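Local structure of formate oxidase (Aspergillus oryzae, 5ZU3) at residues S95-T100 with K553-V558; K230-N235 with K242-V247; A369-A374 with N453-I458. The protein probably oxidises formate with a flavin cofactor, bound here as 8-formyl-FAD, as a member of the GMC oxidoreductase family. The protein carries 1 engineered substitution. All coordinates share one frame; numbering follows the deposited sequence.

Interaction 1: residues S95-T100 with K553-V558. Engineered in segment 553-558: Lys553 (natural residue Arg). With FAY ([(2R,3S,4R,5R)-5-(6-amino-9H-purin-9-yl)-3,4-dihydroxytetrahydrofuran-2-yl]methyl (2R,3S,4S)-5-(8-formyl-7-methyl-2,4-dioxo-3,4-dihydrobenzo[g]pteridin-10(2H)-yl)-2,3,4-trihydroxypentyl dihydrogen diphosphate), chain D.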
loop_
_atom_site.group_PDB
_atom_site.type_symbol
_atom_site.label_atom_id
_atom_site.label_comp_id
_atom_site.label_asym_id
_atom_site.label_seq_id
_atom_site.Cartn_x
_atom_site.Cartn_y
_atom_site.Cartn_z
ATOM N N SER A 95 -0.951 -6.021 -8.253
ATOM C CA SER A 95 -1.341 -6.041 -9.661
ATOM C C SER A 95 -2.134 -4.810 -10.099
ATOM O O SER A 95 -2.504 -4.731 -11.277
ATOM C CB SER A 95 -2.128 -7.302 -10.005
ATOM O OG SER A 95 -1.313 -8.466 -9.940
ATOM N N LEU A 96 -2.490 -3.891 -9.173
ATOM C CA LEU A 96 -3.171 -2.662 -9.573
ATOM C C LEU A 96 -2.689 -1.419 -8.822
ATOM O O LEU A 96 -3.365 -0.388 -8.885
ATOM C CB LEU A 96 -4.716 -2.778 -9.411
ATOM C CG LEU A 96 -5.394 -3.297 -8.144
ATOM C CD1 LEU A 96 -5.054 -2.440 -6.932
ATOM C CD2 LEU A 96 -6.911 -3.383 -8.313
ATOM N N ASN A 97 -1.530 -1.458 -8.154
ATOM C CA ASN A 97 -1.087 -0.284 -7.405
ATOM C C ASN A 97 -0.375 0.692 -8.333
ATOM O O ASN A 97 -0.236 0.450 -9.537
ATOM C CB ASN A 97 -0.210 -0.689 -6.213
ATOM C CG ASN A 97 1.165 -1.259 -6.603
ATOM O OD1 ASN A 97 1.644 -1.125 -7.730
ATOM N ND2 ASN A 97 1.816 -1.877 -5.626
ATOM N N TYR A 98 0.107 1.806 -7.774
ATOM C CA TYR A 98 0.723 2.861 -8.580
ATOM C C TYR A 98 2.243 2.881 -8.429
ATOM O O TYR A 98 2.882 3.932 -8.521
ATOM C CB TYR A 98 0.091 4.225 -8.275
ATOM C CG TYR A 98 -1.416 4.154 -8.441
ATOM C CD1 TYR A 98 -1.979 3.392 -9.466
ATOM C CD2 TYR A 98 -2.274 4.785 -7.553
ATOM C CE1 TYR A 98 -3.348 3.265 -9.608
ATOM C CE2 TYR A 98 -3.655 4.677 -7.690
ATOM C CZ TYR A 98 -4.182 3.917 -8.724
ATOM O OH TYR A 98 -5.542 3.794 -8.862
ATOM N N PHE A 99 2.817 1.705 -8.179
ATOM C CA PHE A 99 4.192 1.321 -8.497
ATOM C C PHE A 99 5.314 1.895 -7.632
ATOM O O PHE A 99 6.401 1.300 -7.609
ATOM C CB PHE A 99 4.518 1.744 -9.932
ATOM C CG PHE A 99 3.491 1.366 -10.929
ATOM C CD1 PHE A 99 3.373 0.045 -11.352
ATOM C CD2 PHE A 99 2.648 2.330 -11.477
ATOM C CE1 PHE A 99 2.435 -0.322 -12.295
ATOM C CE2 PHE A 99 1.698 1.975 -12.412
ATOM C CZ PHE A 99 1.587 0.634 -12.815
ATOM N N THR A 100 5.061 2.954 -6.850
ATOM C CA THR A 100 6.164 3.610 -6.155
ATOM C C THR A 100 6.751 2.670 -5.117
ATOM O O THR A 100 6.026 1.991 -4.389
ATOM C CB THR A 100 5.737 4.906 -5.471
ATOM O OG1 THR A 100 4.874 5.668 -6.316
ATOM C CG2 THR A 100 6.951 5.747 -5.182
ATOM N N LYS A 553 4.466 5.289 0.938
ATOM C CA LYS A 553 3.795 4.133 0.345
ATOM C C LYS A 553 4.437 2.832 0.833
ATOM O O LYS A 553 5.655 2.747 1.026
ATOM C CB LYS A 553 3.857 4.216 -1.175
ATOM C CG LYS A 553 3.432 5.554 -1.755
ATOM C CD LYS A 553 2.796 5.338 -3.109
ATOM C CE LYS A 553 2.611 6.616 -3.888
ATOM N NZ LYS A 553 2.166 6.358 -5.282
ATOM N N ILE A 554 3.622 1.781 0.967
ATOM C CA ILE A 554 3.958 0.691 1.884
ATOM C C ILE A 554 4.277 -0.626 1.185
ATOM O O ILE A 554 4.583 -1.608 1.876
ATOM C CB ILE A 554 2.837 0.478 2.923
ATOM C CG1 ILE A 554 1.538 0.050 2.229
ATOM C CG2 ILE A 554 2.623 1.712 3.799
ATOM C CD1 ILE A 554 0.605 -0.716 3.145
ATOM N N GLN A 555 4.245 -0.691 -0.145
ATOM C CA GLN A 555 4.437 -1.990 -0.778
ATOM C C GLN A 555 5.816 -2.557 -0.468
ATOM O O GLN A 555 5.989 -3.786 -0.437
ATOM C CB GLN A 555 4.208 -1.905 -2.291
ATOM C CG GLN A 555 5.433 -1.655 -3.148
ATOM C CD GLN A 555 5.127 -1.759 -4.661
ATOM O OE1 GLN A 555 4.515 -2.712 -5.127
ATOM N NE2 GLN A 555 5.532 -0.755 -5.407
ATOM N N ASN A 556 6.803 -1.676 -0.234
ATOM C CA ASN A 556 8.158 -2.111 0.094
ATOM C C ASN A 556 8.199 -2.830 1.439
ATOM O O ASN A 556 8.874 -3.853 1.578
ATOM C CB ASN A 556 9.116 -0.916 0.071
ATOM C CG ASN A 556 10.589 -1.334 0.143
ATOM O OD1 ASN A 556 11.468 -0.492 0.293
ATOM N ND2 ASN A 556 10.856 -2.637 0.040
ATOM N N SER A 557 7.523 -2.298 2.454
ATOM C CA SER A 557 7.475 -3.019 3.723
ATOM C C SER A 557 6.664 -4.312 3.611
ATOM O O SER A 557 6.942 -5.292 4.319
ATOM C CB SER A 557 6.914 -2.126 4.832
ATOM O OG SER A 557 5.608 -1.673 4.554
ATOM N N VAL A 558 5.663 -4.345 2.736
ATOM C CA VAL A 558 4.849 -5.545 2.650
ATOM C C VAL A 558 5.648 -6.686 2.017
ATOM O O VAL A 558 5.576 -7.839 2.461
ATOM C CB VAL A 558 3.540 -5.234 1.903
ATOM C CG1 VAL A 558 2.757 -6.501 1.615
ATOM C CG2 VAL A 558 2.718 -4.245 2.708
HETATM P P FAY D . -0.906 -7.600 0.868
HETATM N N1 FAY D . 2.032 0.811 -2.378
HETATM C C2 FAY D . 3.233 1.308 -2.849
HETATM O O2 FAY D . 4.286 1.135 -2.228
HETATM N N3 FAY D . 3.270 1.964 -4.066
HETATM C C4 FAY D . 2.116 2.409 -4.659
HETATM O O4 FAY D . 2.172 3.360 -5.435
HETATM N N5 FAY D . -0.293 2.464 -4.517
HETATM C C6 FAY D . -2.613 2.094 -4.913
HETATM C C7 FAY D . -3.739 1.297 -4.814
HETATM C C8 FAY D . -3.738 0.226 -3.909
HETATM O O8 FAY D . -4.882 -1.692 -3.173
HETATM C C9 FAY D . -2.525 -0.182 -3.350
HETATM P PA FAY D . -2.863 -7.965 -1.118
HETATM C "C1'" FAY D . -0.206 -0.361 -1.431
HETATM C C10 FAY D . 0.936 0.910 -3.193
HETATM N N10 FAY D . -0.239 0.386 -2.730
HETATM N N1A FAY D . -10.714 -15.690 -0.786
HETATM O O1A FAY D . -4.148 -7.254 -1.371
HETATM C C1B FAY D . -6.697 -12.441 -1.954
HETATM O O1P FAY D . -0.137 -8.813 0.433
HETATM C "C2'" FAY D . 0.160 -1.826 -1.698
HETATM O "O2'" FAY D . -0.200 -2.236 -3.007
HETATM C C2A FAY D . -9.678 -15.926 -1.662
HETATM O O2A FAY D . -1.775 -7.579 -2.076
HETATM C C2B FAY D . -6.845 -11.186 -2.798
HETATM O O2B FAY D . -7.475 -11.424 -4.058
HETATM O O2P FAY D . -0.875 -7.279 2.350
HETATM C "C3'" FAY D . -0.518 -2.763 -0.707
HETATM O "O3'" FAY D . -0.365 -2.323 0.634
HETATM N N3A FAY D . -8.689 -14.981 -1.880
HETATM C C3B FAY D . -5.400 -10.749 -2.916
HETATM O O3B FAY D . -4.846 -11.486 -3.965
HETATM O O3P FAY D . -2.438 -7.692 0.397
HETATM C "C4'" FAY D . 0.015 -4.185 -0.854
HETATM O "O4'" FAY D . -0.113 -4.626 -2.192
HETATM C C4A FAY D . -8.738 -13.798 -1.210
HETATM C C4B FAY D . -4.737 -11.264 -1.652
HETATM O O4B FAY D . -5.685 -12.117 -1.033
HETATM C C4X FAY D . 0.908 1.858 -4.217
HETATM C "C5'" FAY D . -0.770 -5.053 0.122
HETATM O "O5'" FAY D . -0.242 -6.355 0.098
HETATM C C5A FAY D . -9.777 -13.548 -0.319
HETATM C C5B FAY D . -4.280 -10.182 -0.689
HETATM O O5B FAY D . -3.123 -9.569 -1.211
HETATM C C5X FAY D . -1.464 1.807 -4.184
HETATM C C6A FAY D . -10.776 -14.489 -0.104
HETATM N N6A FAY D . -11.883 -14.120 0.558
HETATM N N7A FAY D . -9.582 -12.330 0.210
HETATM C C7M FAY D . -4.972 1.736 -5.563
HETATM C C8A FAY D . -8.467 -11.784 -0.314
HETATM C C8M FAY D . -4.863 -0.730 -3.915
HETATM C C9A FAY D . -1.399 0.633 -3.445
HETATM N N9A FAY D . -7.924 -12.680 -1.188
HETATM O O HOH W 1 6.766 0.930 -1.456
#
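Thr100 O is gripped by Gln555 NE2, 3.0 Å away, and by the flavin N3, whose N-H donates to it over 2.8 Å. The Gln555 nitrogen stands well above the carbonyl plane, 66° out of it. The other end of the same amide takes a bond from Asn97, with ND2 2.9 Å from Gln555 OE1. Here the two amides are almost perpendicular (86°): Gln555 OE1 lies in the amide plane of Asn97, whereas ND2 sits over the carbonyl of Gln555. Asn97 OD1 accepts from Phe99 N in an Asx turn, and Thr202 also bonds Gln555 NE2, so both amides are fixed in rotation. Engineered Lys553, bent at chi2 (-148°), passes CB and CD close to the pyrimidine ring, at C2 and C4, and ends with NZ 3.0 Å from Thr100 OG1 and 3.0 Å from flavin O4; Asp395 is a weak, long ionic partner of NZ. Gln555 N, at the start of its helix, donates to flavin O2 over 2.8 Å, and Thr100 N reaches O4. Between them the two segments thus bond O2, N3 and O4 of the isoalloxazine, and the donors at O2 and O4 together would probably polarise the pyrimidine carbonyls.

Interaction 2: residues K230-N235 with K242-V247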
loop_
_atom_site.group_PDB
_atom_site.type_symbol
_atom_site.label_atom_id
_atom_site.label_comp_id
_atom_site.label_asym_id
_atom_site.label_seq_id
_atom_site.Cartn_x
_atom_site.Cartn_y
_atom_site.Cartn_z
ATOM N N LYS A 230 -13.575 -19.960 2.613
ATOM C CA LYS A 230 -14.685 -20.014 3.538
ATOM C C LYS A 230 -14.215 -19.871 4.971
ATOM O O LYS A 230 -14.775 -19.077 5.729
ATOM C CB LYS A 230 -15.457 -21.323 3.357
ATOM C CG LYS A 230 -16.601 -21.473 4.330
ATOM C CD LYS A 230 -17.142 -22.886 4.302
ATOM C CE LYS A 230 -18.129 -23.140 5.430
ATOM N NZ LYS A 230 -18.563 -24.570 5.368
ATOM N N ARG A 231 -13.140 -20.561 5.324
ATOM C CA ARG A 231 -12.711 -20.683 6.704
ATOM C C ARG A 231 -11.361 -21.390 6.730
ATOM O O ARG A 231 -11.037 -22.167 5.822
ATOM C CB ARG A 231 -13.741 -21.465 7.530
ATOM C CG ARG A 231 -13.445 -21.455 9.008
ATOM C CD ARG A 231 -14.118 -22.598 9.778
ATOM N NE ARG A 231 -15.570 -22.467 9.868
ATOM C CZ ARG A 231 -16.420 -23.290 9.272
ATOM N NH1 ARG A 231 -15.948 -24.291 8.536
ATOM N NH2 ARG A 231 -17.726 -23.112 9.411
ATOM N N LEU A 232 -10.558 -21.079 7.744
ATOM C CA LEU A 232 -9.433 -21.928 8.081
ATOM C C LEU A 232 -9.905 -23.180 8.814
ATOM O O LEU A 232 -10.834 -23.134 9.624
ATOM C CB LEU A 232 -8.434 -21.174 8.944
ATOM C CG LEU A 232 -7.787 -20.007 8.236
ATOM C CD1 LEU A 232 -7.017 -19.163 9.255
ATOM C CD2 LEU A 232 -6.896 -20.533 7.118
ATOM N N ILE A 233 -9.245 -24.300 8.537
ATOM C CA ILE A 233 -9.549 -25.567 9.192
ATOM C C ILE A 233 -8.706 -25.653 10.458
ATOM O O ILE A 233 -7.481 -25.800 10.398
ATOM C CB ILE A 233 -9.295 -26.756 8.263
ATOM C CG1 ILE A 233 -10.007 -26.522 6.929
ATOM C CG2 ILE A 233 -9.753 -28.058 8.934
ATOM C CD1 ILE A 233 -9.890 -27.676 5.945
ATOM N N ILE A 234 -9.375 -25.543 11.604
ATOM C CA ILE A 234 -8.758 -25.517 12.924
ATOM C C ILE A 234 -9.175 -26.767 13.684
ATOM O O ILE A 234 -10.367 -27.074 13.773
ATOM C CB ILE A 234 -9.185 -24.272 13.721
ATOM C CG1 ILE A 234 -8.979 -23.003 12.912
ATOM C CG2 ILE A 234 -8.399 -24.180 15.012
ATOM C CD1 ILE A 234 -7.533 -22.800 12.500
ATOM N N ASN A 235 -8.203 -27.509 14.192
ATOM C CA ASN A 235 -8.463 -28.551 15.182
ATOM C C ASN A 235 -8.368 -27.963 16.592
ATOM O O ASN A 235 -7.302 -27.483 16.990
ATOM C CB ASN A 235 -7.486 -29.707 14.976
ATOM C CG ASN A 235 -7.687 -30.837 15.961
ATOM O OD1 ASN A 235 -7.787 -30.631 17.177
ATOM N ND2 ASN A 235 -7.830 -32.041 15.426
ATOM N N LYS A 242 -5.045 -26.878 10.226
ATOM C CA LYS A 242 -4.743 -28.008 9.340
ATOM C C LYS A 242 -4.760 -27.654 7.858
ATOM O O LYS A 242 -4.277 -28.450 7.042
ATOM C CB LYS A 242 -5.717 -29.173 9.616
ATOM C CG LYS A 242 -5.733 -29.619 11.110
ATOM C CD LYS A 242 -5.997 -31.094 11.293
ATOM C CE LYS A 242 -4.732 -31.911 11.046
ATOM N NZ LYS A 242 -3.631 -31.606 12.027
ATOM N N GLY A 243 -5.342 -26.518 7.486
ATOM C CA GLY A 243 -5.542 -26.198 6.077
ATOM C C GLY A 243 -6.626 -25.143 5.920
ATOM O O GLY A 243 -6.823 -24.298 6.803
ATOM N N VAL A 244 -7.318 -25.201 4.778
ATOM C CA VAL A 244 -8.286 -24.161 4.442
ATOM C C VAL A 244 -9.412 -24.760 3.607
ATOM O O VAL A 244 -9.204 -25.667 2.795
ATOM C CB VAL A 244 -7.611 -22.984 3.692
ATOM C CG1 VAL A 244 -7.036 -23.465 2.361
ATOM C CG2 VAL A 244 -8.594 -21.835 3.480
ATOM N N THR A 245 -10.609 -24.220 3.801
ATOM C CA THR A 245 -11.780 -24.541 3.002
ATOM C C THR A 245 -12.085 -23.369 2.065
ATOM O O THR A 245 -12.199 -22.226 2.518
ATOM C CB THR A 245 -12.968 -24.833 3.929
ATOM O OG1 THR A 245 -12.631 -25.919 4.816
ATOM C CG2 THR A 245 -14.212 -25.193 3.109
ATOM N N VAL A 246 -12.230 -23.653 0.768
ATOM C CA VAL A 246 -12.511 -22.648 -0.247
ATOM C C VAL A 246 -13.753 -23.071 -1.018
ATOM O O VAL A 246 -14.164 -24.235 -0.994
ATOM C CB VAL A 246 -11.334 -22.450 -1.226
ATOM C CG1 VAL A 246 -10.059 -22.138 -0.470
ATOM C CG2 VAL A 246 -11.153 -23.694 -2.086
ATOM N N VAL A 247 -14.341 -22.109 -1.731
ATOM C CA VAL A 247 -15.508 -22.355 -2.569
ATOM C C VAL A 247 -15.143 -22.018 -4.007
ATOM O O VAL A 247 -14.563 -20.957 -4.275
ATOM C CB VAL A 247 -16.729 -21.559 -2.071
ATOM C CG1 VAL A 247 -17.945 -21.816 -2.936
ATOM C CG2 VAL A 247 -17.040 -21.993 -0.666
HETATM O O HOH W 2 -13.877 -25.628 7.097
#
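Backbone bonds join Lys230-Asn235 to Lys242-Val247 as antiparallel strands, starting at a 2.7 Å bond from Lys230 N to Thr245 O. Arg231 N reaches the same oxygen only weakly, so two consecutive residues face Thr245: a classic beta bulge. Thr245 N answers to Arg231 O at 2.9 Å. Further along, Ile233 N bonds Gly243 O, and Lys242 N meets Ile233 O at 2.7 Å. The phi and psi of Gly243 would bring a CB into the carbonyl O of Lys242.

Side-chain packing lies on both faces. Leu232 and Val244 share one; Leu232 CD2 is 4.2 Å from Val244 CG2, and that methyl, placed anti to its own N, also touches Arg231 O at 3.4 Å. On the face of Ile233 and Thr245 the two side chains cross at about a right angle, with Ile233 CG1 and CD1 both against Thr245 OG1. Lys230 runs beside Thr245, pointing the same way, its CD 3.9 Å from Thr245 CG2.

A water gives a proton to Thr245 OG1 (2.6 Å); the water accepts a weak bond from Arg231 NH1, and sits at the edge of the guanidinium, in its plane. Asn255 on the next strand also bonds Thr245 OG1. The extended chain of Lys230 carries NZ to a salt bridge with Glu253.

With strand 253-258 on the other side of 240-248, and Val244 packed on Val10 and Val12 of the nucleotide-binding sheet, this bulged hairpin belongs to the antiparallel beta meander that accompanies the Rossmann-type FAD domain of GMC oxidoreductases.

Interaction 3: residues A369-A374 with N453-I458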
loop_
_atom_site.group_PDB
_atom_site.type_symbol
_atom_site.label_atom_id
_atom_site.label_comp_id
_atom_site.label_asym_id
_atom_site.label_seq_id
_atom_site.Cartn_x
_atom_site.Cartn_y
_atom_site.Cartn_z
ATOM N N ALA A 369 -2.145 27.982 16.750
ATOM C CA ALA A 369 -2.169 27.982 18.207
ATOM C C ALA A 369 -2.469 26.590 18.752
ATOM O O ALA A 369 -1.876 26.164 19.750
ATOM C CB ALA A 369 -3.196 28.991 18.715
ATOM N N GLU A 370 -3.373 25.857 18.095
ATOM C CA GLU A 370 -3.712 24.526 18.584
ATOM C C GLU A 370 -2.530 23.559 18.467
ATOM O O GLU A 370 -2.285 22.765 19.388
ATOM C CB GLU A 370 -4.938 24.001 17.856
ATOM C CG GLU A 370 -5.477 22.741 18.475
ATOM C CD GLU A 370 -6.816 22.324 17.892
ATOM O OE1 GLU A 370 -7.140 21.124 18.002
ATOM O OE2 GLU A 370 -7.519 23.180 17.298
ATOM N N TYR A 371 -1.774 23.614 17.363
ATOM C CA TYR A 371 -0.565 22.788 17.291
ATOM C C TYR A 371 0.423 23.172 18.384
ATOM O O TYR A 371 1.060 22.298 18.984
ATOM C CB TYR A 371 0.113 22.864 15.924
ATOM C CG TYR A 371 1.398 22.054 15.906
ATOM C CD1 TYR A 371 2.623 22.618 16.299
ATOM C CD2 TYR A 371 1.390 20.723 15.528
ATOM C CE1 TYR A 371 3.787 21.874 16.309
ATOM C CE2 TYR A 371 2.557 19.970 15.525
ATOM C CZ TYR A 371 3.751 20.553 15.921
ATOM O OH TYR A 371 4.900 19.810 15.936
ATOM N N ARG A 372 0.579 24.469 18.654
ATOM C CA ARG A 372 1.536 24.880 19.685
ATOM C C ARG A 372 1.144 24.347 21.066
ATOM O O ARG A 372 1.996 23.838 21.807
ATOM C CB ARG A 372 1.701 26.409 19.715
ATOM C CG ARG A 372 2.623 26.929 18.610
ATOM C CD ARG A 372 2.833 28.462 18.593
ATOM N NE ARG A 372 1.649 29.253 18.921
ATOM C CZ ARG A 372 0.899 29.877 18.027
ATOM N NH1 ARG A 372 1.196 29.785 16.743
ATOM N NH2 ARG A 372 -0.165 30.571 18.418
ATOM N N LYS A 373 -0.140 24.467 21.436
ATOM C CA LYS A 373 -0.621 23.874 22.687
ATOM C C LYS A 373 -0.317 22.383 22.761
ATOM O O LYS A 373 0.114 21.879 23.806
ATOM C CB LYS A 373 -2.136 24.053 22.830
ATOM C CG LYS A 373 -2.645 23.702 24.243
ATOM C CD LYS A 373 -4.179 23.711 24.400
ATOM C CE LYS A 373 -4.877 24.892 23.758
ATOM N NZ LYS A 373 -6.178 24.449 23.149
ATOM N N ALA A 374 -0.547 21.657 21.660
ATOM C CA ALA A 374 -0.416 20.204 21.691
ATOM C C ALA A 374 1.041 19.779 21.782
ATOM O O ALA A 374 1.357 18.785 22.432
ATOM C CB ALA A 374 -1.090 19.576 20.466
ATOM N N ASN A 453 -8.522 12.698 15.313
ATOM C CA ASN A 453 -7.868 13.763 16.066
ATOM C C ASN A 453 -7.846 15.040 15.232
ATOM O O ASN A 453 -7.398 15.026 14.089
ATOM C CB ASN A 453 -6.439 13.370 16.459
ATOM C CG ASN A 453 -5.882 14.216 17.607
ATOM O OD1 ASN A 453 -5.979 15.459 17.606
ATOM N ND2 ASN A 453 -5.249 13.548 18.571
ATOM N N ASP A 454 -8.362 16.129 15.801
ATOM C CA ASP A 454 -8.352 17.423 15.123
ATOM C C ASP A 454 -6.956 17.834 14.647
ATOM O O ASP A 454 -6.822 18.545 13.641
ATOM C CB ASP A 454 -8.907 18.466 16.077
ATOM C CG ASP A 454 -10.422 18.479 16.123
ATOM O OD1 ASP A 454 -11.067 17.600 15.505
ATOM O OD2 ASP A 454 -10.959 19.375 16.805
ATOM N N LEU A 455 -5.902 17.407 15.347
ATOM C CA LEU A 455 -4.555 17.815 14.947
ATOM C C LEU A 455 -4.186 17.306 13.559
ATOM O O LEU A 455 -3.449 17.983 12.832
ATOM C CB LEU A 455 -3.531 17.341 15.963
ATOM C CG LEU A 455 -2.451 18.377 16.252
ATOM C CD1 LEU A 455 -3.012 19.563 17.086
ATOM C CD2 LEU A 455 -1.219 17.715 16.915
ATOM N N ASP A 456 -4.687 16.130 13.166
ATOM C CA ASP A 456 -4.439 15.645 11.810
ATOM C C ASP A 456 -5.060 16.585 10.787
ATOM O O ASP A 456 -4.509 16.767 9.698
ATOM C CB ASP A 456 -4.983 14.220 11.615
ATOM C CG ASP A 456 -4.067 13.114 12.188
ATOM O OD1 ASP A 456 -2.917 13.386 12.599
ATOM O OD2 ASP A 456 -4.510 11.935 12.217
ATOM N N ILE A 457 -6.226 17.173 11.104
ATOM C CA ILE A 457 -6.839 18.138 10.188
ATOM C C ILE A 457 -5.962 19.372 10.055
ATOM O O ILE A 457 -5.762 19.896 8.951
ATOM C CB ILE A 457 -8.271 18.517 10.639
ATOM C CG1 ILE A 457 -9.206 17.308 10.662
ATOM C CG2 ILE A 457 -8.869 19.604 9.752
ATOM C CD1 ILE A 457 -10.605 17.683 11.177
ATOM N N ILE A 458 -5.407 19.842 11.174
ATOM C CA ILE A 458 -4.528 21.009 11.144
ATOM C C ILE A 458 -3.299 20.706 10.301
ATOM O O ILE A 458 -2.921 21.484 9.419
ATOM C CB ILE A 458 -4.158 21.440 12.580
ATOM C CG1 ILE A 458 -5.367 22.091 13.255
ATOM C CG2 ILE A 458 -2.959 22.368 12.594
ATOM C CD1 ILE A 458 -5.281 22.145 14.757
#
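Asp454 CB lies 3.7 Å from Glu370 OE1 at the start of helix 454-473. Asn453, one residue earlier, is the N-cap: its OD1 takes the amide N of Leu455 in a nearly straight bond of 3.0 Å. The carboxylates of Asp454 and Glu370 come within 4.4 Å of each other, measured from Asp454 OD2 to Glu370 OE1, with their planes 56° apart. Arg74 forms a salt bridge with Asp454 OD1, and together with the helix start it probably softens the repulsion between these like charges.

Leu455 comes next and lies against three residues of the first helix. Its CD1 lies 3.9 Å from Ala374 CB and also touches the carbonyl of Glu370, while its CD2 approaches the Tyr371 ring obliquely, 4.2 Å from CD2 of that ring. The leucine is therefore seated among residues i, i+1 and i+4 of helix 369-377. This is packing of side chains against a helix surface, with no hydrogen bond across: the axes of the two short segments pass 10.2 Å apart, their N-to-C directions 128° apart. Tyr371 OH turns elsewhere, to Asp382.

One turn on, Ile458 sends only CD1 across. The extended chain of Glu370, with CG anti to N (chi1 -170°), lays CB, CG and the carboxylate along this methyl; Ile458 CD1 is 3.5 Å from Glu370 CD.

In the fold
From the N terminus, residues 95-100 come first, in the loop before strand 100-101, but their partner 553-558 arrives only near the end of the chain. Interaction 1 therefore closes a loop of about 450 residues, bringing the late helix 555-572 to the flavin beside that early loop. Interactions 2 and 3 both nest inside it. Interaction 2 is local, closing the hairpin of strands 227-235 and 240-248 on the FAD-binding side. Interaction 3 follows in series, its 78 intervening residues leading from helix 369-377 to helix 454-473. None touch: interactions 2 and 3 have centres 46 Å apart, each about 30 Å from the centre of interaction 1.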